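Local coordinates for suppressor of fused homolog (Drosophila melanogaster, PDB 6LPH), which probably binds and sequesters transcription factors, recognising nuclear localization sequences, and is present here as its N-terminal part, at residues T105-K110 with W229-M234; N172-Q177 with V197-D202. All coordinates share one frame; numbering follows the deposited sequence.

Contact 1. Residues T105-K110 with W229-M234; sequences TFRLAK and WLVTNM
Leu108, near the end of strand 97-109 in the mixed sheet of the SUFU N-terminal region, forms a single beta bridge with Thr232 of the loop between helices 201-219 and 240-243. Thr232 N donates to Arg107 O at 2.8 Å, and Ala109 N returns a nearly straight bond to Thr232 O (2.9 Å, 178°). Arg107 reaches along the loop toward Trp229: with CG anti to its carbonyl carbon (chi1 -64°) and the chain extended as far as NE, it brings one guanidinium face under Trp229 CE3, which is offset toward the rim of that group and lies 3.6 Å from Arg107 NH1. The two planes are 52° apart, far from a parallel stack. Gln195, His71, Gln180 and Asp178, the last through a salt bridge, hold the nitrogens of this buried group. A leucine in its place would probably leave Asp178 without its charged mate and Trp229 CE3 without the guanidinium beside it. The Thr232 side chain crosses Phe106 at about a right angle, OG1 3.5 Å from ring atom CE1, while OG1 also bonds to a water shared with Arg107 N and Leu230 O. Diagonally beside the bridge, Val231 CG1 packs on Ala109 CB at 3.7 Å. Met234, bent at chi2 and chi3, brings CG to 3.8 Å from Leu108 CD1; a second water joins Ala109 O to Met234 N.

Contact 2. Residues N172-Q177 with V197-D202; sequences NLLVAQ and VGVFDD
This is an antiparallel strand pairing in the beta hairpin of strands 172-186 and 189-199, at the end away from its turn, where the second strand runs into helix 201-219. Leu174 and Val197 form a hydrogen-bonded pair closed by two bonds: Leu174 N lies in the carbonyl plane of Val197 O at 2.8 Å, and Val197 N donates in turn to Leu174 O. Leu173 and Gly198 are the non-hydrogen-bonded pair, their CA atoms 4.7 Å apart. Next along, Val199 N binds Asn172 O at 2.9 Å from above the carbonyl plane, 41° out of it. The axes of 172-177 and 197-199 run at 137° to one another. Leu174 and Val199 share one sheet face and meet diagonally across it, crossing at about a right angle with CG of Leu174 3.7 Å from CG1 of Val199. The valine's chi1 of -64° sets CG1 anti to its carbonyl carbon, facing the leucine, and puts CG2 near the Asn172 carbonyl, 3.7 Å from Asn172 O. Helix 201-219 covers this face, Ala207, Val215 and Leu216 packing on Leu174, while on the far side of strand 172-186 the short strand 155-156 ends the sheet.

Overall arrangement
Both contacts are largely buried and belong to one sheet, in which strands 97-109 and 189-199 are neighbours. Contact 2 pairs two strands of that sheet through regular backbone bonds and aliphatic side chains; contact 1 attaches an irregular loop to a strand by a single bridge, and relies more on water, a buried arginine and aromatic groups. Along the chain, both segments of contact 2 fall between those of contact 1, and 229-234 touches the hairpin through two residues: Thr232 OG1 makes a probable hydrogen bond with Gly198 N at 3.0 Å, and Leu230 packs on Ala176 and Val197. Among the more exposed positions are Asp201 in contact 2 and, in contact 1, partly Ala109, Trp229, Asn233 and Met234.

Contact 1. Residues T105-K110 with W229-M234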
ATOM      1  N   THR A 105      -1.065   3.413  -0.154  1.00 10.48           N
ATOM      2  CA  THR A 105       0.099   2.925  -0.888  1.00 10.62           C
ATOM      3  C   THR A 105       0.925   1.927  -0.048  1.00 11.49           C
ATOM      4  O   THR A 105       0.757   1.835   1.181  1.00 12.32           O
ATOM      5  CB  THR A 105       0.996   4.044  -1.454  1.00 11.46           C
ATOM      6  OG1 THR A 105       1.819   4.572  -0.419  1.00 13.17           O
ATOM      7  CG2 THR A 105       0.147   5.219  -2.072  1.00 11.01           C
ATOM      8  N   PHE A 106       1.801   1.179  -0.709  1.00 10.40           N
ATOM      9  CA  PHE A 106       2.629   0.217   0.022  1.00 11.24           C
ATOM     10  C   PHE A 106       3.912   0.023  -0.788  1.00 10.42           C
ATOM     11  O   PHE A 106       3.874   0.023  -2.025  1.00 10.33           O
ATOM     12  CB  PHE A 106       1.843  -1.074   0.194  1.00 11.01           C
ATOM     13  CG  PHE A 106       2.587  -2.192   0.927  1.00 10.35           C
ATOM     14  CD1 PHE A 106       3.066  -2.012   2.239  1.00 10.86           C
ATOM     15  CD2 PHE A 106       2.736  -3.438   0.330  1.00 10.58           C
ATOM     16  CE1 PHE A 106       3.697  -3.035   2.938  1.00 11.52           C
ATOM     17  CE2 PHE A 106       3.360  -4.504   1.038  1.00 11.51           C
ATOM     18  CZ  PHE A 106       3.855  -4.289   2.331  1.00 10.98           C
ATOM     19  N   ARG A 107       5.047  -0.027  -0.095  1.00 10.61           N
ATOM     20  CA  ARG A 107       6.341  -0.260  -0.765  1.00 10.63           C
ATOM     21  C   ARG A 107       6.928  -1.563  -0.270  1.00 11.11           C
ATOM     22  O   ARG A 107       7.193  -1.746   0.936  1.00 12.31           O
ATOM     23  CB  ARG A 107       7.303   0.885  -0.551  1.00 10.56           C
ATOM     24  CG  ARG A 107       6.775   2.200  -1.191  1.00 11.12           C
ATOM     25  CD  ARG A 107       7.742   3.343  -1.002  1.00 10.74           C
ATOM     26  NE  ARG A 107       7.160   4.605  -1.483  1.00 11.22           N
ATOM     27  CZ  ARG A 107       7.194   5.011  -2.758  1.00 12.03           C
ATOM     28  NH1 ARG A 107       7.832   4.266  -3.695  1.00 11.10           N
ATOM     29  NH2 ARG A 107       6.646   6.185  -3.105  1.00 11.85           N
ATOM     30  N   LEU A 108       7.136  -2.471  -1.195  1.00 11.16           N
ATOM     31  CA  LEU A 108       7.547  -3.829  -0.797  1.00 11.28           C
ATOM     32  C   LEU A 108       8.927  -4.219  -1.364  1.00 11.96           C
ATOM     33  O   LEU A 108       9.110  -4.294  -2.581  1.00 11.36           O
ATOM     34  CB  LEU A 108       6.466  -4.817  -1.201  1.00 11.32           C
ATOM     35  CG  LEU A 108       6.850  -6.313  -1.051  1.00 13.61           C
ATOM     36  CD1 LEU A 108       7.055  -6.678   0.410  1.00 12.98           C
ATOM     37  CD2 LEU A 108       5.770  -7.192  -1.695  1.00 13.33           C
ATOM     38  N   ALA A 109       9.889  -4.470  -0.471  1.00 12.92           N
ATOM     39  CA  ALA A 109      11.264  -4.783  -0.871  1.00 14.53           C
ATOM     40  C   ALA A 109      11.297  -6.071  -1.684  1.00 16.91           C
ATOM     41  O   ALA A 109      10.601  -7.042  -1.371  1.00 16.82           O
ATOM     42  CB  ALA A 109      12.181  -4.895   0.358  1.00 14.61           C
ATOM     43  N   LYS A 110      12.072  -6.051  -2.765  1.00 19.07           N
ATOM     44  CA  LYS A 110      12.263  -7.239  -3.566  1.00 21.34           C
ATOM     45  C   LYS A 110      13.086  -8.176  -2.732  1.00 25.79           C
ATOM     46  O   LYS A 110      13.989  -7.746  -2.013  1.00 29.13           O
ATOM     47  CB  LYS A 110      12.974  -6.921  -4.894  1.00 21.60           C
ATOM     48  CG  LYS A 110      12.154  -5.993  -5.794  1.00 19.25           C
ATOM     49  CD  LYS A 110      12.669  -6.011  -7.214  1.00 24.46           C
ATOM     50  CE  LYS A 110      11.997  -4.903  -8.009  1.00 26.04           C
ATOM     51  NZ  LYS A 110      12.574  -4.778  -9.378  1.00 32.17           N
ATOM     52  N   TRP A 229      12.388   6.158   2.273  1.00 12.39           N
ATOM     53  CA  TRP A 229      11.012   5.996   1.793  1.00 12.57           C
ATOM     54  C   TRP A 229      10.228   4.909   2.455  1.00 12.67           C
ATOM     55  O   TRP A 229       9.161   4.537   1.952  1.00 12.70           O
ATOM     56  CB  TRP A 229      10.997   5.757   0.294  1.00 14.01           C
ATOM     57  CG  TRP A 229      11.293   6.976  -0.532  1.00 15.01           C
ATOM     58  CD1 TRP A 229      11.812   8.207  -0.116  1.00 14.67           C
ATOM     59  CD2 TRP A 229      11.150   7.087  -1.982  1.00 15.28           C
ATOM     60  NE1 TRP A 229      11.976   9.047  -1.182  1.00 15.89           N
ATOM     61  CE2 TRP A 229      11.598   8.442  -2.335  1.00 16.42           C
ATOM     62  CE3 TRP A 229      10.713   6.226  -2.991  1.00 13.32           C
ATOM     63  CZ2 TRP A 229      11.590   8.898  -3.654  1.00 19.33           C
ATOM     64  CZ3 TRP A 229      10.701   6.703  -4.319  1.00 15.24           C
ATOM     65  CH2 TRP A 229      11.135   8.000  -4.634  1.00 17.95           C
ATOM     66  N   LEU A 230      10.743   4.401   3.579  1.00 13.26           N
ATOM     67  CA  LEU A 230      10.008   3.460   4.443  1.00 12.25           C
ATOM     68  C   LEU A 230       9.508   2.236   3.665  1.00 12.08           C
ATOM     69  O   LEU A 230       8.334   1.902   3.675  1.00 11.45           O
ATOM     70  CB  LEU A 230       8.870   4.183   5.189  1.00 11.96           C
ATOM     71  CG  LEU A 230       9.340   5.207   6.242  1.00 14.54           C
ATOM     72  CD1 LEU A 230       8.206   6.113   6.725  1.00 16.54           C
ATOM     73  CD2 LEU A 230      10.043   4.528   7.417  1.00 16.93           C
ATOM     74  N   VAL A 231      10.426   1.578   2.971  1.00 13.14           N
ATOM     75  CA  VAL A 231      10.102   0.369   2.258  1.00 12.00           C
ATOM     76  C   VAL A 231       9.949  -0.757   3.278  1.00 11.79           C
ATOM     77  O   VAL A 231      10.779  -0.913   4.183  1.00 12.57           O
ATOM     78  CB  VAL A 231      11.205   0.035   1.230  1.00 13.74           C
ATOM     79  CG1 VAL A 231      11.012  -1.368   0.626  1.00 12.53           C
ATOM     80  CG2 VAL A 231      11.241   1.118   0.146  1.00 13.11           C
ATOM     81  N   THR A 232       8.890  -1.535   3.129  1.00 10.50           N
ATOM     82  CA  THR A 232       8.698  -2.720   3.989  1.00 11.40           C
ATOM     83  C   THR A 232       9.418  -3.963   3.450  1.00 11.94           C
ATOM     84  O   THR A 232       9.188  -4.354   2.301  1.00 11.42           O
ATOM     85  CB  THR A 232       7.205  -3.046   4.100  1.00 11.03           C
ATOM     86  OG1 THR A 232       6.526  -1.917   4.651  1.00 10.85           O
ATOM     87  CG2 THR A 232       6.960  -4.304   4.976  1.00 10.93           C
ATOM     88  N   ASN A 233      10.282  -4.569   4.290  1.00 12.71           N
ATOM     89  CA  ASN A 233      10.981  -5.805   3.952  1.00 13.35           C
ATOM     90  C   ASN A 233      10.415  -6.941   4.826  1.00 14.36           C
ATOM     91  O   ASN A 233      10.652  -6.968   6.028  1.00 14.88           O
ATOM     92  CB  ASN A 233      12.507  -5.654   4.173  1.00 14.84           C
ATOM     93  CG  ASN A 233      13.233  -6.989   4.139  1.00 19.52           C
ATOM     94  OD1 ASN A 233      12.746  -7.968   3.570  1.00 16.09           O
ATOM     95  ND2 ASN A 233      14.410  -7.044   4.788  1.00 26.01           N
ATOM     96  N   MET A 234       9.636  -7.840   4.234  1.00 14.12           N
ATOM     97  CA  MET A 234       8.937  -8.893   5.019  1.00 14.71           C
ATOM     98  C   MET A 234       9.892  -9.870   5.709  1.00 15.79           C
ATOM     99  O   MET A 234       9.490 -10.577   6.637  1.00 17.22           O
ATOM    100  CB  MET A 234       7.911  -9.646   4.158  1.00 15.26           C
ATOM    101  CG  MET A 234       6.831  -8.720   3.560  1.00 15.55           C
ATOM    102  SD  MET A 234       5.820  -7.862   4.821  1.00 17.34           S
ATOM    103  CE  MET A 234       5.010  -9.284   5.555  1.00 15.76           C
TER
HETATM  104  O   HOH W   1       5.850   0.317   3.060  1.00 11.18           O
HETATM  105  O   HOH W   2      10.031  -8.162   1.231  1.00 15.81           O

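Contact 2. Residues N172-Q177 with V197-D202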
ATOM      1  N   ASN A 172       1.932  -5.794  11.876  1.00 11.83           N
ATOM      2  CA  ASN A 172       1.197  -4.576  12.211  1.00 11.32           C
ATOM      3  C   ASN A 172       1.667  -3.489  11.295  1.00 11.27           C
ATOM      4  O   ASN A 172       2.643  -3.686  10.535  1.00 10.91           O
ATOM      5  CB  ASN A 172       1.446  -4.197  13.692  1.00 12.33           C
ATOM      6  CG  ASN A 172       0.945  -5.267  14.665  1.00 14.67           C
ATOM      7  OD1 ASN A 172       1.740  -6.033  15.229  1.00 20.08           O
ATOM      8  ND2 ASN A 172      -0.346  -5.336  14.854  1.00 11.45           N
ATOM      9  N   LEU A 173       0.968  -2.345  11.322  1.00 11.42           N
ATOM     10  CA  LEU A 173       1.182  -1.319  10.322  1.00 12.17           C
ATOM     11  C   LEU A 173       1.304   0.019  10.962  1.00 11.94           C
ATOM     12  O   LEU A 173       0.623   0.285  11.946  1.00 14.03           O
ATOM     13  CB  LEU A 173      -0.027  -1.233   9.363  1.00 13.54           C
ATOM     14  CG  LEU A 173      -0.299  -2.583   8.689  1.00 16.13           C
ATOM     15  CD1 LEU A 173      -1.704  -2.630   8.131  1.00 16.99           C
ATOM     16  CD2 LEU A 173       0.779  -2.831   7.633  1.00 14.61           C
ATOM     17  N   LEU A 174       2.164   0.871  10.408  1.00 11.58           N
ATOM     18  CA  LEU A 174       2.098   2.329  10.703  1.00 11.69           C
ATOM     19  C   LEU A 174       1.744   3.004   9.425  1.00 12.69           C
ATOM     20  O   LEU A 174       1.905   2.404   8.367  1.00 12.48           O
ATOM     21  CB  LEU A 174       3.425   2.920  11.240  1.00 10.86           C
ATOM     22  CG  LEU A 174       3.990   2.257  12.498  1.00 12.25           C
ATOM     23  CD1 LEU A 174       5.269   2.958  13.010  1.00 12.90           C
ATOM     24  CD2 LEU A 174       2.896   2.236  13.561  1.00 13.83           C
ATOM     25  N   VAL A 175       1.276   4.261   9.526  1.00 14.96           N
ATOM     26  CA  VAL A 175       0.851   5.053   8.372  1.00 15.43           C
ATOM     27  C   VAL A 175       1.747   6.283   8.199  1.00 14.80           C
ATOM     28  O   VAL A 175       1.909   7.087   9.115  1.00 14.60           O
ATOM     29  CB  VAL A 175      -0.628   5.497   8.475  1.00 16.10           C
ATOM     30  CG1 VAL A 175      -1.056   6.292   7.228  1.00 15.17           C
ATOM     31  CG2 VAL A 175      -1.528   4.281   8.668  1.00 15.83           C
ATOM     32  N   ALA A 176       2.362   6.385   7.022  1.00 14.73           N
ATOM     33  CA  ALA A 176       3.244   7.503   6.693  1.00 14.06           C
ATOM     34  C   ALA A 176       2.721   8.203   5.455  1.00 14.03           C
ATOM     35  O   ALA A 176       1.873   7.650   4.735  1.00 13.06           O
ATOM     36  CB  ALA A 176       4.680   7.002   6.460  1.00 15.63           C
ATOM     37  N   GLN A 177       3.195   9.429   5.218  1.00 16.09           N
ATOM     38  CA  GLN A 177       2.871  10.098   3.975  1.00 15.86           C
ATOM     39  C   GLN A 177       3.750   9.456   2.900  1.00 14.05           C
ATOM     40  O   GLN A 177       4.942   9.294   3.110  1.00 15.22           O
ATOM     41  CB  GLN A 177       3.155  11.592   4.044  1.00 17.08           C
ATOM     42  CG  GLN A 177       2.728  12.260   2.740  1.00 19.81           C
ATOM     43  CD  GLN A 177       2.978  13.737   2.753  1.00 25.98           C
ATOM     44  OE1 GLN A 177       3.768  14.247   3.547  1.00 38.05           O
ATOM     45  NE2 GLN A 177       2.308  14.435   1.879  1.00 32.34           N
ATOM     46  N   VAL A 197       3.167   0.956   6.310  1.00 13.49           N
ATOM     47  CA  VAL A 197       4.539   0.455   6.610  1.00 12.35           C
ATOM     48  C   VAL A 197       4.434  -0.707   7.587  1.00 11.34           C
ATOM     49  O   VAL A 197       3.902  -0.535   8.671  1.00 11.11           O
ATOM     50  CB  VAL A 197       5.439   1.563   7.226  1.00 12.00           C
ATOM     51  CG1 VAL A 197       6.871   1.071   7.515  1.00 11.60           C
ATOM     52  CG2 VAL A 197       5.485   2.769   6.324  1.00 11.89           C
ATOM     53  N   GLY A 198       4.958  -1.879   7.217  1.00 12.04           N
ATOM     54  CA  GLY A 198       4.902  -3.028   8.121  1.00 11.84           C
ATOM     55  C   GLY A 198       5.917  -2.831   9.237  1.00 11.80           C
ATOM     56  O   GLY A 198       7.031  -2.363   8.995  1.00 12.72           O
ATOM     57  N   VAL A 199       5.530  -3.181  10.461  1.00 13.14           N
ATOM     58  CA  VAL A 199       6.373  -2.992  11.643  1.00 13.21           C
ATOM     59  C   VAL A 199       6.322  -4.198  12.611  1.00 14.09           C
ATOM     60  O   VAL A 199       5.366  -5.018  12.600  1.00 14.48           O
ATOM     61  CB  VAL A 199       6.042  -1.683  12.429  1.00 13.11           C
ATOM     62  CG1 VAL A 199       6.338  -0.439  11.585  1.00 13.33           C
ATOM     63  CG2 VAL A 199       4.592  -1.664  12.924  1.00 12.28           C
ATOM     64  N   PHE A 200       7.327  -4.251  13.480  1.00 14.05           N
ATOM     65  CA  PHE A 200       7.449  -5.269  14.541  1.00 14.81           C
ATOM     66  C   PHE A 200       6.474  -4.925  15.651  1.00 15.51           C
ATOM     67  O   PHE A 200       5.936  -3.779  15.735  1.00 15.28           O
ATOM     68  CB  PHE A 200       8.880  -5.262  15.131  1.00 15.73           C
ATOM     69  CG  PHE A 200       9.888  -6.047  14.336  1.00 17.35           C
ATOM     70  CD1 PHE A 200      10.554  -7.127  14.917  1.00 20.37           C
ATOM     71  CD2 PHE A 200      10.212  -5.688  13.009  1.00 16.20           C
ATOM     72  CE1 PHE A 200      11.495  -7.853  14.186  1.00 22.08           C
ATOM     73  CE2 PHE A 200      11.149  -6.419  12.276  1.00 18.81           C
ATOM     74  CZ  PHE A 200      11.783  -7.512  12.865  1.00 19.45           C
ATOM     75  N   ASP A 201       6.245  -5.911  16.496  1.00 17.19           N
ATOM     76  CA  ASP A 201       5.405  -5.736  17.672  1.00 19.71           C
ATOM     77  C   ASP A 201       5.899  -4.596  18.540  1.00 19.15           C
ATOM     78  O   ASP A 201       5.077  -3.805  18.990  1.00 17.58           O
ATOM     79  CB  ASP A 201       5.356  -7.006  18.537  1.00 20.28           C
ATOM     80  CG  ASP A 201       4.482  -8.113  17.937  1.00 23.75           C
ATOM     81  OD1 ASP A 201       4.035  -8.022  16.778  1.00 24.26           O
ATOM     82  OD2 ASP A 201       4.259  -9.118  18.645  1.00 30.87           O
ATOM     83  N   ASP A 202       7.216  -4.521  18.800  1.00 18.15           N
ATOM     84  CA  ASP A 202       7.725  -3.457  19.685  1.00 18.43           C
ATOM     85  C   ASP A 202       7.610  -2.072  19.036  1.00 17.04           C
ATOM     86  O   ASP A 202       7.323  -1.081  19.716  1.00 17.66           O
ATOM     87  CB  ASP A 202       9.148  -3.738  20.237  1.00 17.90           C
ATOM     88  CG  ASP A 202      10.219  -3.886  19.142  1.00 20.35           C
ATOM     89  OD1 ASP A 202       9.874  -4.026  17.952  1.00 22.61           O
ATOM     90  OD2 ASP A 202      11.424  -3.888  19.481  1.00 23.08           O
TER